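D-lactate dehydrogenase (Fermentative) (PDB 6ABJ) catalyses the NAD-dependent interconversion of D-lactate and pyruvate, working as a tetramer of the D-isomer-specific 2-hydroxyacid dehydrogenase family. Local coordinates at residues Leu128-Asn133 with Phe156-Lys161. Sequence-based numbering, arbitrary orientation.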
loop_
_atom_site.group_PDB
_atom_site.type_symbol
_atom_site.label_atom_id
_atom_site.label_comp_id
_atom_site.label_asym_id
_atom_site.label_seq_id
_atom_site.Cartn_x
_atom_site.Cartn_y
_atom_site.Cartn_z
ATOM N N LEU B 128 -8.141 -1.392 17.636
ATOM C CA LEU B 128 -6.937 -2.169 17.277
ATOM C C LEU B 128 -7.365 -3.626 17.330
ATOM O O LEU B 128 -6.981 -4.436 16.468
ATOM C CB LEU B 128 -5.777 -1.895 18.291
ATOM C CG LEU B 128 -5.025 -0.555 18.052
ATOM C CD1 LEU B 128 -3.949 -0.418 19.166
ATOM C CD2 LEU B 128 -4.416 -0.454 16.690
ATOM N N ILE B 129 -8.148 -3.983 18.336
ATOM C CA ILE B 129 -8.630 -5.380 18.440
ATOM C C ILE B 129 -9.412 -5.793 17.193
ATOM O O ILE B 129 -9.165 -6.865 16.599
ATOM C CB ILE B 129 -9.552 -5.544 19.696
ATOM C CG1 ILE B 129 -8.672 -5.490 20.928
ATOM C CG2 ILE B 129 -10.290 -6.872 19.651
ATOM C CD1 ILE B 129 -9.356 -5.436 22.240
ATOM N N LEU B 130 -10.331 -4.939 16.757
ATOM C CA LEU B 130 -11.199 -5.320 15.657
ATOM C C LEU B 130 -10.477 -5.322 14.346
ATOM O O LEU B 130 -10.690 -6.199 13.539
ATOM C CB LEU B 130 -12.413 -4.394 15.583
ATOM C CG LEU B 130 -13.492 -4.826 16.604
ATOM C CD1 LEU B 130 -14.401 -3.680 16.833
ATOM C CD2 LEU B 130 -14.205 -6.108 16.148
ATOM N N THR B 131 -9.556 -4.367 14.138
ATOM C CA THR B 131 -8.825 -4.373 12.914
ATOM C C THR B 131 -7.944 -5.641 12.807
ATOM O O THR B 131 -7.806 -6.218 11.728
ATOM C CB THR B 131 -8.025 -3.059 12.615
ATOM O OG1 THR B 131 -7.518 -3.157 11.270
ATOM C CG2 THR B 131 -6.856 -2.899 13.435
ATOM N N LEU B 132 -7.301 -6.008 13.897
ATOM C CA LEU B 132 -6.479 -7.186 13.886
ATOM C C LEU B 132 -7.327 -8.467 13.675
ATOM O O LEU B 132 -6.972 -9.338 12.893
ATOM C CB LEU B 132 -5.715 -7.315 15.200
ATOM C CG LEU B 132 -4.505 -6.365 15.395
ATOM C CD1 LEU B 132 -4.123 -6.263 16.859
ATOM C CD2 LEU B 132 -3.354 -6.928 14.543
ATOM N N ASN B 133 -8.449 -8.528 14.388
ATOM C CA ASN B 133 -9.296 -9.713 14.390
ATOM C C ASN B 133 -9.824 -9.944 12.949
ATOM O O ASN B 133 -9.673 -11.034 12.373
ATOM C CB ASN B 133 -10.429 -9.450 15.346
ATOM C CG ASN B 133 -11.413 -10.592 15.458
ATOM O OD1 ASN B 133 -11.609 -11.377 14.508
ATOM N ND2 ASN B 133 -12.122 -10.625 16.574
ATOM N N PHE B 156 -12.477 -14.102 14.388
ATOM C CA PHE B 156 -13.158 -14.796 15.445
ATOM C C PHE B 156 -14.199 -13.880 16.093
ATOM O O PHE B 156 -14.022 -12.656 16.177
ATOM C CB PHE B 156 -12.131 -15.328 16.465
ATOM C CG PHE B 156 -11.317 -14.256 17.162
ATOM C CD1 PHE B 156 -10.113 -13.831 16.631
ATOM C CD2 PHE B 156 -11.722 -13.702 18.338
ATOM C CE1 PHE B 156 -9.330 -12.907 17.305
ATOM C CE2 PHE B 156 -10.930 -12.758 19.022
ATOM C CZ PHE B 156 -9.701 -12.408 18.510
ATOM N N ASP B 157 -15.293 -14.474 16.547
ATOM C CA ASP B 157 -16.291 -13.707 17.255
ATOM C C ASP B 157 -15.668 -13.232 18.568
ATOM O O ASP B 157 -15.024 -14.011 19.279
ATOM C CB ASP B 157 -17.475 -14.582 17.644
ATOM C CG ASP B 157 -18.281 -15.036 16.465
ATOM O OD1 ASP B 157 -17.967 -14.635 15.326
ATOM O OD2 ASP B 157 -19.237 -15.805 16.689
ATOM N N LEU B 158 -15.881 -11.968 18.913
ATOM C CA LEU B 158 -15.538 -11.500 20.212
ATOM C C LEU B 158 -16.492 -12.034 21.316
ATOM O O LEU B 158 -16.066 -12.350 22.462
ATOM C CB LEU B 158 -15.555 -9.978 20.254
ATOM C CG LEU B 158 -14.452 -9.260 19.446
ATOM C CD1 LEU B 158 -14.617 -7.770 19.453
ATOM C CD2 LEU B 158 -13.036 -9.640 19.923
ATOM N N HIS B 159 -17.762 -12.111 20.964
ATOM C CA HIS B 159 -18.749 -12.708 21.868
ATOM C C HIS B 159 -18.260 -14.007 22.472
ATOM O O HIS B 159 -17.879 -14.901 21.757
ATOM C CB HIS B 159 -20.075 -12.906 21.125
ATOM C CG HIS B 159 -21.174 -13.400 22.005
ATOM N ND1 HIS B 159 -21.635 -14.702 21.963
ATOM C CD2 HIS B 159 -21.886 -12.782 22.970
ATOM C CE1 HIS B 159 -22.573 -14.865 22.879
ATOM N NE2 HIS B 159 -22.740 -13.713 23.493
ATOM N N GLY B 160 -18.244 -14.106 23.802
ATOM C CA GLY B 160 -17.895 -15.334 24.463
ATOM C C GLY B 160 -16.402 -15.462 24.760
ATOM O O GLY B 160 -15.998 -16.295 25.599
ATOM N N LYS B 161 -15.556 -14.618 24.154
ATOM C CA LYS B 161 -14.121 -14.736 24.391
ATOM C C LYS B 161 -13.720 -14.117 25.749
ATOM O O LYS B 161 -14.407 -13.242 26.291
ATOM C CB LYS B 161 -13.298 -14.060 23.279
ATOM C CG LYS B 161 -13.483 -14.636 21.891
ATOM C CD LYS B 161 -13.120 -16.126 21.871
ATOM C CE LYS B 161 -13.228 -16.803 20.504
ATOM N NZ LYS B 161 -14.566 -16.593 19.890
#
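The carboxamide of N133 lies flat on one face of the F156 ring, the two planes 17° apart, with N133 ND2 3.3 Å above the ring plane and over its centre. The same amide pairs with the backbone of F156: F156 N donates to N133 OD1 at 2.9 Å, nearly straight at 169°, and N133 ND2 gives a hydrogen to F156 O at 2.8 Å. F156 O lies close to the plane of the N133 amide. Together the two bonds hold the carboxamide's rotation and give OD1 and one N-H of ND2 a backbone partner in a buried setting. With CG anti to the backbone N (chi1 180°), the N133 side chain, already directed at the loop, extends toward F156.

Beside the amide, L158 spreads its two methyls over the helix: CD1 meets L130 CD2 at 3.7 Å, while CD2 touches I129 CG2 at 3.9 Å and also packs on N133 ND2. L158 to K161 form a type II turn closed by K161 N to L158 O; K161 NZ bonds D157 O. E123 of the second subunit accepts bonds from L158 N and H159 N, placing the contact at a subunit interface. Helix 118-134 is thus tied to the loop leading into strand 162-166, the first strand of the Rossmann-type NAD-binding domain.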